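PDB 1HCU: alpha-1,2-Mannosidase from Trichoderma reesei, which probably trims alpha-1,2-linked mannose residues from the high-mannose N-glycans of glycoproteins, as a calcium-dependent hydrolase of glycosyl hydrolase family 47. Local coordinates for residues P284-F292 and F375-V383; D39-F47 and R426-I434. All blocks are in the same frame, centred on the assembly; numbering follows the deposited sequence.

Contact 1: residues P284-F292 and F375-V383; sequences PSTRKDLTF and FYSSAGFWV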
ATOM      1  N   PRO A 284      13.128  -5.989 -20.619  1.00 11.79           N
ATOM      2  CA  PRO A 284      14.481  -6.517 -20.406  1.00 12.49           C
ATOM      3  C   PRO A 284      15.052  -7.053 -21.716  1.00 12.69           C
ATOM      4  O   PRO A 284      14.371  -7.765 -22.453  1.00 12.14           O
ATOM      5  CB  PRO A 284      14.267  -7.636 -19.393  1.00 12.05           C
ATOM      6  CG  PRO A 284      13.098  -7.154 -18.604  1.00 14.33           C
ATOM      7  CD  PRO A 284      12.175  -6.610 -19.685  1.00 12.50           C
ATOM      8  N   SER A 285      16.305  -6.712 -21.995  1.00 12.18           N
ATOM      9  CA  SER A 285      16.952  -7.145 -23.221  1.00 14.04           C
ATOM     10  C   SER A 285      16.941  -8.671 -23.415  1.00 14.02           C
ATOM     11  O   SER A 285      16.880  -9.146 -24.542  1.00 14.75           O
ATOM     12  CB  SER A 285      18.395  -6.612 -23.273  1.00 13.62           C
ATOM     13  OG  SER A 285      19.190  -7.124 -22.215  1.00 15.00           O
ATOM     14  N   THR A 286      16.986  -9.437 -22.327  1.00 14.29           N
ATOM     15  CA  THR A 286      16.988 -10.898 -22.433  1.00 15.00           C
ATOM     16  C   THR A 286      15.600 -11.519 -22.383  1.00 15.59           C
ATOM     17  O   THR A 286      15.436 -12.702 -22.679  1.00 15.87           O
ATOM     18  CB  THR A 286      17.816 -11.548 -21.311  1.00 15.79           C
ATOM     19  OG1 THR A 286      17.386 -11.030 -20.042  1.00 16.96           O
ATOM     20  CG2 THR A 286      19.295 -11.278 -21.510  1.00 12.60           C
ATOM     21  N   ARG A 287      14.611 -10.722 -21.986  1.00 16.38           N
ATOM     22  CA  ARG A 287      13.220 -11.169 -21.894  1.00 15.35           C
ATOM     23  C   ARG A 287      12.291 -10.034 -22.321  1.00 16.81           C
ATOM     24  O   ARG A 287      11.686  -9.357 -21.483  1.00 15.60           O
ATOM     25  CB  ARG A 287      12.881 -11.599 -20.458  1.00 14.40           C
ATOM     26  CG  ARG A 287      13.583 -12.875 -19.979  1.00 16.75           C
ATOM     27  CD  ARG A 287      13.094 -14.121 -20.727  1.00 16.19           C
ATOM     28  NE  ARG A 287      11.686 -14.397 -20.452  1.00 16.58           N
ATOM     29  CZ  ARG A 287      11.236 -14.989 -19.348  1.00 15.98           C
ATOM     30  NH1 ARG A 287      12.082 -15.387 -18.403  1.00 14.71           N
ATOM     31  NH2 ARG A 287       9.934 -15.163 -19.177  1.00 12.11           N
ATOM     32  N   LYS A 288      12.186  -9.828 -23.629  1.00 18.12           N
ATOM     33  CA  LYS A 288      11.341  -8.777 -24.172  1.00 20.52           C
ATOM     34  C   LYS A 288       9.871  -8.945 -23.782  1.00 21.48           C
ATOM     35  O   LYS A 288       9.153  -7.955 -23.610  1.00 22.44           O
ATOM     36  CB  LYS A 288      11.465  -8.735 -25.695  1.00 22.85           C
ATOM     37  CG  LYS A 288      12.145  -7.486 -26.224  1.00 25.67           C
ATOM     38  CD  LYS A 288      13.617  -7.681 -26.454  1.00 26.85           C
ATOM     39  CE  LYS A 288      13.866  -8.535 -27.686  1.00 28.73           C
ATOM     40  NZ  LYS A 288      15.317  -8.509 -28.034  1.00 30.67           N
ATOM     41  N   ASP A 289       9.428 -10.194 -23.644  1.00 21.37           N
ATOM     42  CA  ASP A 289       8.042 -10.486 -23.281  1.00 22.37           C
ATOM     43  C   ASP A 289       7.674  -9.890 -21.931  1.00 21.59           C
ATOM     44  O   ASP A 289       6.498  -9.799 -21.580  1.00 22.38           O
ATOM     45  CB  ASP A 289       7.777 -12.008 -23.272  1.00 27.12           C
ATOM     46  CG  ASP A 289       8.738 -12.788 -22.356  1.00 33.05           C
ATOM     47  OD1 ASP A 289       9.946 -12.908 -22.691  1.00 33.56           O
ATOM     48  OD2 ASP A 289       8.279 -13.288 -21.298  1.00 35.97           O
ATOM     49  N   LEU A 290       8.683  -9.475 -21.176  1.00 18.45           N
ATOM     50  CA  LEU A 290       8.455  -8.888 -19.869  1.00 16.35           C
ATOM     51  C   LEU A 290       8.367  -7.377 -19.940  1.00 16.19           C
ATOM     52  O   LEU A 290       9.022  -6.742 -20.766  1.00 15.90           O
ATOM     53  CB  LEU A 290       9.590  -9.266 -18.923  1.00 16.51           C
ATOM     54  CG  LEU A 290       9.382 -10.383 -17.905  1.00 14.61           C
ATOM     55  CD1 LEU A 290       8.493 -11.498 -18.423  1.00 13.14           C
ATOM     56  CD2 LEU A 290      10.747 -10.896 -17.556  1.00 11.34           C
ATOM     57  N   THR A 291       7.557  -6.805 -19.061  1.00 14.13           N
ATOM     58  CA  THR A 291       7.413  -5.368 -19.014  1.00 14.28           C
ATOM     59  C   THR A 291       7.491  -4.855 -17.581  1.00 15.02           C
ATOM     60  O   THR A 291       6.682  -5.245 -16.737  1.00 15.06           O
ATOM     61  CB  THR A 291       6.073  -4.918 -19.613  1.00 14.65           C
ATOM     62  OG1 THR A 291       6.010  -5.298 -20.996  1.00 17.77           O
ATOM     63  CG2 THR A 291       5.937  -3.403 -19.502  1.00 12.07           C
ATOM     64  N   PHE A 292       8.463  -3.983 -17.317  1.00 14.41           N
ATOM     65  CA  PHE A 292       8.644  -3.375 -15.995  1.00 14.63           C
ATOM     66  C   PHE A 292       8.538  -1.855 -16.125  1.00 14.58           C
ATOM     67  O   PHE A 292       8.575  -1.313 -17.230  1.00 13.90           O
ATOM     68  CB  PHE A 292      10.026  -3.710 -15.405  1.00 10.98           C
ATOM     69  CG  PHE A 292      10.253  -5.177 -15.167  1.00 12.23           C
ATOM     70  CD1 PHE A 292       9.382  -5.913 -14.362  1.00 12.03           C
ATOM     71  CD2 PHE A 292      11.327  -5.833 -15.765  1.00 11.14           C
ATOM     72  CE1 PHE A 292       9.578  -7.278 -14.164  1.00 13.15           C
ATOM     73  CE2 PHE A 292      11.531  -7.202 -15.570  1.00  9.46           C
ATOM     74  CZ  PHE A 292      10.657  -7.923 -14.772  1.00 10.80           C
ATOM     75  N   PHE A 375      21.879 -15.857 -14.653  1.00 13.07           N
ATOM     76  CA  PHE A 375      20.518 -15.684 -14.164  1.00 12.86           C
ATOM     77  C   PHE A 375      19.765 -14.653 -15.008  1.00 11.59           C
ATOM     78  O   PHE A 375      18.628 -14.889 -15.400  1.00 11.51           O
ATOM     79  CB  PHE A 375      20.517 -15.292 -12.674  1.00 12.84           C
ATOM     80  CG  PHE A 375      19.139 -15.096 -12.105  1.00 13.63           C
ATOM     81  CD1 PHE A 375      18.560 -13.837 -12.081  1.00 13.85           C
ATOM     82  CD2 PHE A 375      18.395 -16.181 -11.648  1.00 15.24           C
ATOM     83  CE1 PHE A 375      17.254 -13.648 -11.616  1.00 13.86           C
ATOM     84  CE2 PHE A 375      17.086 -16.008 -11.181  1.00 18.04           C
ATOM     85  CZ  PHE A 375      16.514 -14.732 -11.167  1.00 15.22           C
ATOM     86  N   TYR A 376      20.403 -13.528 -15.316  1.00 11.94           N
ATOM     87  CA  TYR A 376      19.751 -12.493 -16.118  1.00 12.87           C
ATOM     88  C   TYR A 376      19.368 -12.987 -17.515  1.00 13.33           C
ATOM     89  O   TYR A 376      18.305 -12.662 -18.018  1.00 15.45           O
ATOM     90  CB  TYR A 376      20.651 -11.250 -16.245  1.00  9.86           C
ATOM     91  CG  TYR A 376      20.084 -10.174 -17.159  1.00  9.64           C
ATOM     92  CD1 TYR A 376      18.833  -9.590 -16.903  1.00  9.19           C
ATOM     93  CD2 TYR A 376      20.792  -9.747 -18.290  1.00  7.76           C
ATOM     94  CE1 TYR A 376      18.305  -8.605 -17.763  1.00  7.68           C
ATOM     95  CE2 TYR A 376      20.279  -8.771 -19.146  1.00  5.37           C
ATOM     96  CZ  TYR A 376      19.041  -8.208 -18.883  1.00  9.01           C
ATOM     97  OH  TYR A 376      18.531  -7.276 -19.758  1.00 10.64           O
ATOM     98  N   SER A 377      20.238 -13.772 -18.139  1.00 15.19           N
ATOM     99  CA  SER A 377      19.964 -14.282 -19.473  1.00 18.32           C
ATOM    100  C   SER A 377      18.621 -14.991 -19.595  1.00 16.78           C
ATOM    101  O   SER A 377      17.898 -14.777 -20.560  1.00 16.25           O
ATOM    102  CB  SER A 377      21.085 -15.225 -19.922  1.00 21.02           C
ATOM    103  OG  SER A 377      22.282 -14.500 -20.150  1.00 27.30           O
ATOM    104  N   SER A 378      18.286 -15.829 -18.622  1.00 17.03           N
ATOM    105  CA  SER A 378      17.018 -16.547 -18.679  1.00 16.62           C
ATOM    106  C   SER A 378      15.886 -15.921 -17.861  1.00 15.78           C
ATOM    107  O   SER A 378      14.721 -16.082 -18.209  1.00 15.93           O
ATOM    108  CB  SER A 378      17.216 -18.001 -18.247  1.00 18.83           C
ATOM    109  OG  SER A 378      17.592 -18.093 -16.883  1.00 20.91           O
ATOM    110  N   ALA A 379      16.218 -15.201 -16.791  1.00 13.16           N
ATOM    111  CA  ALA A 379      15.195 -14.594 -15.947  1.00 11.43           C
ATOM    112  C   ALA A 379      14.714 -13.230 -16.436  1.00 14.21           C
ATOM    113  O   ALA A 379      13.545 -12.882 -16.263  1.00 15.38           O
ATOM    114  CB  ALA A 379      15.701 -14.472 -14.526  1.00 13.86           C
ATOM    115  N   GLY A 380      15.611 -12.449 -17.028  1.00 12.89           N
ATOM    116  CA  GLY A 380      15.218 -11.145 -17.521  1.00 13.61           C
ATOM    117  C   GLY A 380      15.445 -10.010 -16.537  1.00 14.64           C
ATOM    118  O   GLY A 380      14.982  -8.893 -16.763  1.00 15.77           O
ATOM    119  N   PHE A 381      16.156 -10.281 -15.446  1.00 13.62           N
ATOM    120  CA  PHE A 381      16.444  -9.250 -14.450  1.00 12.07           C
ATOM    121  C   PHE A 381      17.499  -9.758 -13.477  1.00 11.38           C
ATOM    122  O   PHE A 381      17.774 -10.955 -13.423  1.00 11.61           O
ATOM    123  CB  PHE A 381      15.157  -8.894 -13.678  1.00 11.33           C
ATOM    124  CG  PHE A 381      14.688  -9.979 -12.719  1.00  9.93           C
ATOM    125  CD1 PHE A 381      15.105  -9.984 -11.389  1.00 10.21           C
ATOM    126  CD2 PHE A 381      13.847 -11.001 -13.156  1.00  8.44           C
ATOM    127  CE1 PHE A 381      14.689 -10.993 -10.500  1.00  9.60           C
ATOM    128  CE2 PHE A 381      13.427 -12.012 -12.287  1.00  8.06           C
ATOM    129  CZ  PHE A 381      13.848 -12.010 -10.953  1.00 10.18           C
ATOM    130  N   TRP A 382      18.125  -8.854 -12.737  1.00 10.91           N
ATOM    131  CA  TRP A 382      19.068  -9.281 -11.716  1.00 10.88           C
ATOM    132  C   TRP A 382      18.683  -8.564 -10.430  1.00 10.90           C
ATOM    133  O   TRP A 382      18.031  -7.517 -10.460  1.00 11.97           O
ATOM    134  CB  TRP A 382      20.522  -9.009 -12.122  1.00 10.31           C
ATOM    135  CG  TRP A 382      20.915  -7.600 -12.268  1.00 11.94           C
ATOM    136  CD1 TRP A 382      21.360  -6.763 -11.287  1.00 11.83           C
ATOM    137  CD2 TRP A 382      20.980  -6.861 -13.490  1.00 12.27           C
ATOM    138  NE1 TRP A 382      21.708  -5.549 -11.822  1.00 10.54           N
ATOM    139  CE2 TRP A 382      21.486  -5.577 -13.173  1.00 10.46           C
ATOM    140  CE3 TRP A 382      20.664  -7.160 -14.823  1.00 11.16           C
ATOM    141  CZ2 TRP A 382      21.685  -4.589 -14.141  1.00 10.77           C
ATOM    142  CZ3 TRP A 382      20.860  -6.181 -15.789  1.00 12.65           C
ATOM    143  CH2 TRP A 382      21.368  -4.907 -15.442  1.00 12.12           C
ATOM    144  N   VAL A 383      19.060  -9.146  -9.301  1.00 12.25           N
ATOM    145  CA  VAL A 383      18.715  -8.595  -7.998  1.00 12.90           C
ATOM    146  C   VAL A 383      19.704  -7.567  -7.494  1.00 12.37           C
ATOM    147  O   VAL A 383      20.912  -7.775  -7.559  1.00 10.89           O
ATOM    148  CB  VAL A 383      18.618  -9.712  -6.940  1.00 13.51           C
ATOM    149  CG1 VAL A 383      18.071  -9.150  -5.633  1.00 14.03           C
ATOM    150  CG2 VAL A 383      17.745 -10.841  -7.459  1.00 13.96           C
TER

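Contact 2: residues D39-F47 and R426-I434; sequences DLHPVSNSF and RAGSAYSSI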
ATOM      1  N   ASP A  39       4.962  -3.753  16.769  1.00 17.53           N
ATOM      2  CA  ASP A  39       5.300  -4.945  15.998  1.00 19.52           C
ATOM      3  C   ASP A  39       5.976  -6.068  16.778  1.00 20.16           C
ATOM      4  O   ASP A  39       6.666  -5.841  17.767  1.00 18.81           O
ATOM      5  CB  ASP A  39       6.200  -4.568  14.816  1.00 20.84           C
ATOM      6  CG  ASP A  39       5.593  -3.498  13.932  1.00 21.99           C
ATOM      7  OD1 ASP A  39       4.521  -3.739  13.344  1.00 24.21           O
ATOM      8  OD2 ASP A  39       6.191  -2.411  13.822  1.00 24.84           O
ATOM      9  N   LEU A  40       5.782  -7.288  16.295  1.00 20.41           N
ATOM     10  CA  LEU A  40       6.367  -8.467  16.909  1.00 20.66           C
ATOM     11  C   LEU A  40       7.604  -8.947  16.157  1.00 20.77           C
ATOM     12  O   LEU A  40       7.673  -8.873  14.926  1.00 20.31           O
ATOM     13  CB  LEU A  40       5.353  -9.608  16.937  1.00 19.49           C
ATOM     14  CG  LEU A  40       5.935 -10.987  17.280  1.00 18.48           C
ATOM     15  CD1 LEU A  40       6.133 -11.116  18.792  1.00 14.02           C
ATOM     16  CD2 LEU A  40       4.984 -12.068  16.776  1.00 17.41           C
ATOM     17  N   HIS A  41       8.584  -9.422  16.918  1.00 20.83           N
ATOM     18  CA  HIS A  41       9.802  -9.983  16.354  1.00 21.24           C
ATOM     19  C   HIS A  41       9.645 -11.455  16.697  1.00 21.29           C
ATOM     20  O   HIS A  41       9.993 -11.894  17.795  1.00 22.03           O
ATOM     21  CB  HIS A  41      11.033  -9.373  17.016  1.00 21.15           C
ATOM     22  CG  HIS A  41      11.201  -7.914  16.730  1.00 21.75           C
ATOM     23  ND1 HIS A  41      12.243  -7.169  17.235  1.00 22.77           N
ATOM     24  CD2 HIS A  41      10.459  -7.060  15.987  1.00 22.54           C
ATOM     25  CE1 HIS A  41      12.139  -5.921  16.818  1.00 20.30           C
ATOM     26  NE2 HIS A  41      11.064  -5.828  16.059  1.00 21.66           N
ATOM     27  N   PRO A  42       9.090 -12.230  15.754  1.00 20.83           N
ATOM     28  CA  PRO A  42       8.805 -13.670  15.820  1.00 21.41           C
ATOM     29  C   PRO A  42       9.900 -14.627  16.298  1.00 22.02           C
ATOM     30  O   PRO A  42       9.590 -15.674  16.867  1.00 21.80           O
ATOM     31  CB  PRO A  42       8.315 -13.988  14.404  1.00 19.33           C
ATOM     32  CG  PRO A  42       9.061 -13.008  13.567  1.00 19.96           C
ATOM     33  CD  PRO A  42       8.954 -11.739  14.370  1.00 19.35           C
ATOM     34  N   VAL A  43      11.166 -14.289  16.080  1.00 23.11           N
ATOM     35  CA  VAL A  43      12.240 -15.176  16.515  1.00 24.82           C
ATOM     36  C   VAL A  43      12.643 -14.898  17.958  1.00 26.80           C
ATOM     37  O   VAL A  43      12.543 -15.769  18.828  1.00 27.66           O
ATOM     38  CB  VAL A  43      13.488 -15.042  15.632  1.00 25.10           C
ATOM     39  CG1 VAL A  43      14.507 -16.111  16.026  1.00 25.77           C
ATOM     40  CG2 VAL A  43      13.111 -15.177  14.164  1.00 24.87           C
ATOM     41  N   SER A  44      13.099 -13.678  18.212  1.00 26.39           N
ATOM     42  CA  SER A  44      13.506 -13.290  19.553  1.00 25.32           C
ATOM     43  C   SER A  44      12.276 -13.169  20.460  1.00 24.77           C
ATOM     44  O   SER A  44      12.393 -13.137  21.683  1.00 24.00           O
ATOM     45  CB  SER A  44      14.239 -11.950  19.493  1.00 26.10           C
ATOM     46  OG  SER A  44      13.418 -10.959  18.900  1.00 23.32           O
ATOM     47  N   ASN A  45      11.097 -13.118  19.845  1.00 24.84           N
ATOM     48  CA  ASN A  45       9.836 -12.964  20.568  1.00 23.66           C
ATOM     49  C   ASN A  45       9.797 -11.626  21.312  1.00 23.87           C
ATOM     50  O   ASN A  45       9.164 -11.500  22.354  1.00 24.11           O
ATOM     51  CB  ASN A  45       9.612 -14.130  21.541  1.00 22.43           C
ATOM     52  CG  ASN A  45       8.948 -15.334  20.876  1.00 21.29           C
ATOM     53  OD1 ASN A  45       9.058 -16.461  21.359  1.00 21.36           O
ATOM     54  ND2 ASN A  45       8.242 -15.096  19.776  1.00 19.91           N
ATOM     55  N   SER A  46      10.489 -10.629  20.771  1.00 25.13           N
ATOM     56  CA  SER A  46      10.501  -9.296  21.366  1.00 24.67           C
ATOM     57  C   SER A  46       9.606  -8.392  20.519  1.00 23.47           C
ATOM     58  O   SER A  46       8.825  -8.873  19.697  1.00 22.88           O
ATOM     59  CB  SER A  46      11.921  -8.723  21.425  1.00 23.61           C
ATOM     60  OG  SER A  46      12.451  -8.518  20.128  1.00 26.12           O
ATOM     61  N   PHE A  47       9.725  -7.087  20.711  1.00 22.37           N
ATOM     62  CA  PHE A  47       8.889  -6.147  19.982  1.00 21.31           C
ATOM     63  C   PHE A  47       9.582  -4.818  19.759  1.00 21.36           C
ATOM     64  O   PHE A  47      10.700  -4.597  20.221  1.00 18.24           O
ATOM     65  CB  PHE A  47       7.599  -5.896  20.764  1.00 21.66           C
ATOM     66  CG  PHE A  47       7.831  -5.389  22.163  1.00 24.54           C
ATOM     67  CD1 PHE A  47       8.272  -4.085  22.391  1.00 25.96           C
ATOM     68  CD2 PHE A  47       7.632  -6.223  23.255  1.00 25.55           C
ATOM     69  CE1 PHE A  47       8.512  -3.619  23.690  1.00 24.89           C
ATOM     70  CE2 PHE A  47       7.868  -5.772  24.558  1.00 27.78           C
ATOM     71  CZ  PHE A  47       8.310  -4.465  24.773  1.00 28.35           C
ATOM     72  N   ARG A 426       8.185 -18.483   7.245  1.00 17.25           N
ATOM     73  CA  ARG A 426       7.729 -19.126   8.469  1.00 17.42           C
ATOM     74  C   ARG A 426       8.942 -19.044   9.401  1.00 18.10           C
ATOM     75  O   ARG A 426      10.021 -19.514   9.054  1.00 18.09           O
ATOM     76  CB  ARG A 426       7.377 -20.589   8.161  1.00 18.54           C
ATOM     77  CG  ARG A 426       6.994 -21.483   9.336  1.00 18.70           C
ATOM     78  CD  ARG A 426       5.618 -21.184   9.898  1.00 19.34           C
ATOM     79  NE  ARG A 426       5.710 -20.421  11.135  1.00 24.64           N
ATOM     80  CZ  ARG A 426       6.033 -20.930  12.319  1.00 23.15           C
ATOM     81  NH1 ARG A 426       6.292 -22.224  12.455  1.00 23.90           N
ATOM     82  NH2 ARG A 426       6.126 -20.131  13.372  1.00 26.78           N
ATOM     83  N   ALA A 427       8.784 -18.417  10.562  1.00 18.64           N
ATOM     84  CA  ALA A 427       9.897 -18.283  11.507  1.00 18.31           C
ATOM     85  C   ALA A 427       9.431 -18.112  12.949  1.00 18.76           C
ATOM     86  O   ALA A 427       8.461 -17.406  13.222  1.00 20.96           O
ATOM     87  CB  ALA A 427      10.777 -17.099  11.111  1.00 17.64           C
ATOM     88  N   GLY A 428      10.136 -18.756  13.873  1.00 19.44           N
ATOM     89  CA  GLY A 428       9.782 -18.656  15.281  1.00 18.16           C
ATOM     90  C   GLY A 428       8.309 -18.853  15.559  1.00 16.78           C
ATOM     91  O   GLY A 428       7.752 -19.878  15.199  1.00 19.45           O
ATOM     92  N   SER A 429       7.675 -17.870  16.188  1.00 15.82           N
ATOM     93  CA  SER A 429       6.258 -17.965  16.525  1.00 17.27           C
ATOM     94  C   SER A 429       5.296 -17.677  15.368  1.00 17.83           C
ATOM     95  O   SER A 429       4.119 -18.033  15.443  1.00 15.75           O
ATOM     96  CB  SER A 429       5.925 -17.017  17.683  1.00 17.81           C
ATOM     97  OG  SER A 429       6.835 -17.183  18.757  1.00 21.96           O
ATOM     98  N   ALA A 430       5.784 -17.029  14.310  1.00 17.66           N
ATOM     99  CA  ALA A 430       4.926 -16.709  13.168  1.00 17.77           C
ATOM    100  C   ALA A 430       5.674 -16.604  11.839  1.00 16.70           C
ATOM    101  O   ALA A 430       6.163 -17.601  11.312  1.00 16.18           O
ATOM    102  CB  ALA A 430       4.162 -15.414  13.442  1.00 17.48           C
ATOM    103  N   TYR A 431       5.745 -15.389  11.299  1.00 15.85           N
ATOM    104  CA  TYR A 431       6.425 -15.144  10.028  1.00 15.13           C
ATOM    105  C   TYR A 431       7.331 -13.928  10.150  1.00 14.71           C
ATOM    106  O   TYR A 431       7.079 -13.018  10.940  1.00 16.04           O
ATOM    107  CB  TYR A 431       5.402 -14.944   8.895  1.00 14.81           C
ATOM    108  CG  TYR A 431       4.453 -16.115   8.722  1.00 13.85           C
ATOM    109  CD1 TYR A 431       3.311 -16.233   9.514  1.00 13.96           C
ATOM    110  CD2 TYR A 431       4.740 -17.145   7.821  1.00 14.69           C
ATOM    111  CE1 TYR A 431       2.479 -17.351   9.420  1.00 14.84           C
ATOM    112  CE2 TYR A 431       3.916 -18.272   7.719  1.00 15.71           C
ATOM    113  CZ  TYR A 431       2.789 -18.369   8.525  1.00 16.60           C
ATOM    114  OH  TYR A 431       1.995 -19.499   8.471  1.00 17.04           O
ATOM    115  N   SER A 432       8.382 -13.903   9.351  1.00 13.67           N
ATOM    116  CA  SER A 432       9.330 -12.812   9.433  1.00 15.51           C
ATOM    117  C   SER A 432       9.966 -12.451   8.102  1.00 14.91           C
ATOM    118  O   SER A 432       9.918 -13.217   7.141  1.00 14.40           O
ATOM    119  CB  SER A 432      10.433 -13.185  10.434  1.00 15.49           C
ATOM    120  OG  SER A 432      11.517 -12.279  10.379  1.00 19.35           O
ATOM    121  N   SER A 433      10.562 -11.266   8.071  1.00 15.83           N
ATOM    122  CA  SER A 433      11.261 -10.774   6.897  1.00 17.41           C
ATOM    123  C   SER A 433      12.443 -11.709   6.704  1.00 17.39           C
ATOM    124  O   SER A 433      12.972 -12.255   7.675  1.00 17.69           O
ATOM    125  CB  SER A 433      11.790  -9.360   7.146  1.00 18.62           C
ATOM    126  OG  SER A 433      10.775  -8.506   7.637  1.00 22.27           O
ATOM    127  N   ILE A 434      12.856 -11.880   5.455  1.00 17.81           N
ATOM    128  CA  ILE A 434      13.974 -12.753   5.124  1.00 16.67           C
ATOM    129  C   ILE A 434      15.107 -12.003   4.429  1.00 18.18           C
ATOM    130  O   ILE A 434      14.875 -11.022   3.718  1.00 18.57           O
ATOM    131  CB  ILE A 434      13.510 -13.921   4.242  1.00 13.73           C
ATOM    132  CG1 ILE A 434      12.693 -13.389   3.056  1.00 14.61           C
ATOM    133  CG2 ILE A 434      12.706 -14.893   5.083  1.00 11.88           C
ATOM    134  CD1 ILE A 434      12.325 -14.442   2.027  1.00 13.03           C
TER

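Contact 1: residues P284-F292 and F375-V383
T286 and Y376 meet where the loop linking strands 281-282 and 292-297 of the antiparallel sheet, with consecutive type I turns P284-R287 and R287-L290, folds against the C-terminal end of helix 373-379. T286 OG1 stands over the centre of the Y376 ring, 3.4 Å above it, while donating a 2.8 Å hydrogen bond to Y376 O. It comes from above the carbonyl plane, opposite the side used by G380 N, so that oxygen is gripped twice. Y376 CG is anti to its own N (chi1 175°), which brings Y376 OH within 2.5 Å of S285 OG in a hydrogen bond; Y376 OH also bonds V358 N. W382 CE3 lies over the opposite ring face, near the margin.

R287 drapes its CG over G380 CA at 3.4 Å; G380 ends the helix with positive phi. R287 NH1 donates to S378 O at 2.7 Å in a bent bond (141°), in the carbonyl plane, and also bonds Q345 OE1. D289 fixes the guanidinium side-on from NE and NH2. A leucine in place of R287 would probably leave S378 O without this donor and D289 without its charged mate. Deeper in, F292, covered by helix 326-344, turns CE2 to G380 O at its ring edge, 4.0 Å away.

Contact 2: residues D39-F47 and R426-I434
The N45 amide lies almost flat toward S429: the hydroxyl sits only 6° out of its plane, and N45 ND2 donates to S429 OG over 2.7 Å in a nearly straight bond (170°). CG of N45 is anti to its carbonyl carbon (chi1 -86°), which swings the amide across to the facing turn. The second flat group, the R426 guanidinium, has S429 CA and A430 N at its edge, in plane. Its NE donates to A430 O, which also takes A427 N, so R426 braces its own hairpin through A430 O. On the other segment the H41 ring has the F47 carbonyl carbon over one face, toward the rim.

The P42 ring takes the largest share of the interface. Its CG presses on S432 CB at 3.4 Å and lies 3.3 Å from Y431 O, while its CB sits by A427 O and A430 CB. S432 turns its OG to S433 O and D448 N and so offers P42 a methylene. The carbonyl of P42 faces the turn as well: S429 N donates to P42 O at 3.0 Å, and G428 CA adds a CH...O contact at 3.4 Å to the same oxygen. On the exposed side V43 CG2 touches A427 CB at 4.3 Å. D447 ties V43 N and S44 OG from outside the pair.

G428, with positive phi, takes the first corner of the type II' turn A427-A430, and any side chain on it would point at P42 O. That turn closes a two-residue beta hairpin directly after helix 408-425, and the loop opposite it joins strands 39-41 and 46-48. Both lie in connections between successive helices, consistent with the (alpha/alpha)7 barrel of family 47, with L40 and S429 resting on A29 of helix 13-33.

Neither contact belongs to the middle of the chain: measured between centres, contact 1 lies about 26 Å and contact 2 about 22 Å from it, and the two are about 33 Å apart with no atoms touching. Both are partly buried, contact 1 the more so, with seven of its twelve touching residues buried against four of nine in contact 2. They share no element. Contact 1 sets a turn loop of the six-stranded sheet against a helix end; contact 2 pairs two short hairpins that follow helices. Contact 1 relies on aromatic rings and a charged side chain meeting helix-end carbonyls, whereas contact 2 uses a proline, small residues and neutral hydrogen bonds. Along the sequence contact 1 is nested within the long loop that contact 2 closes.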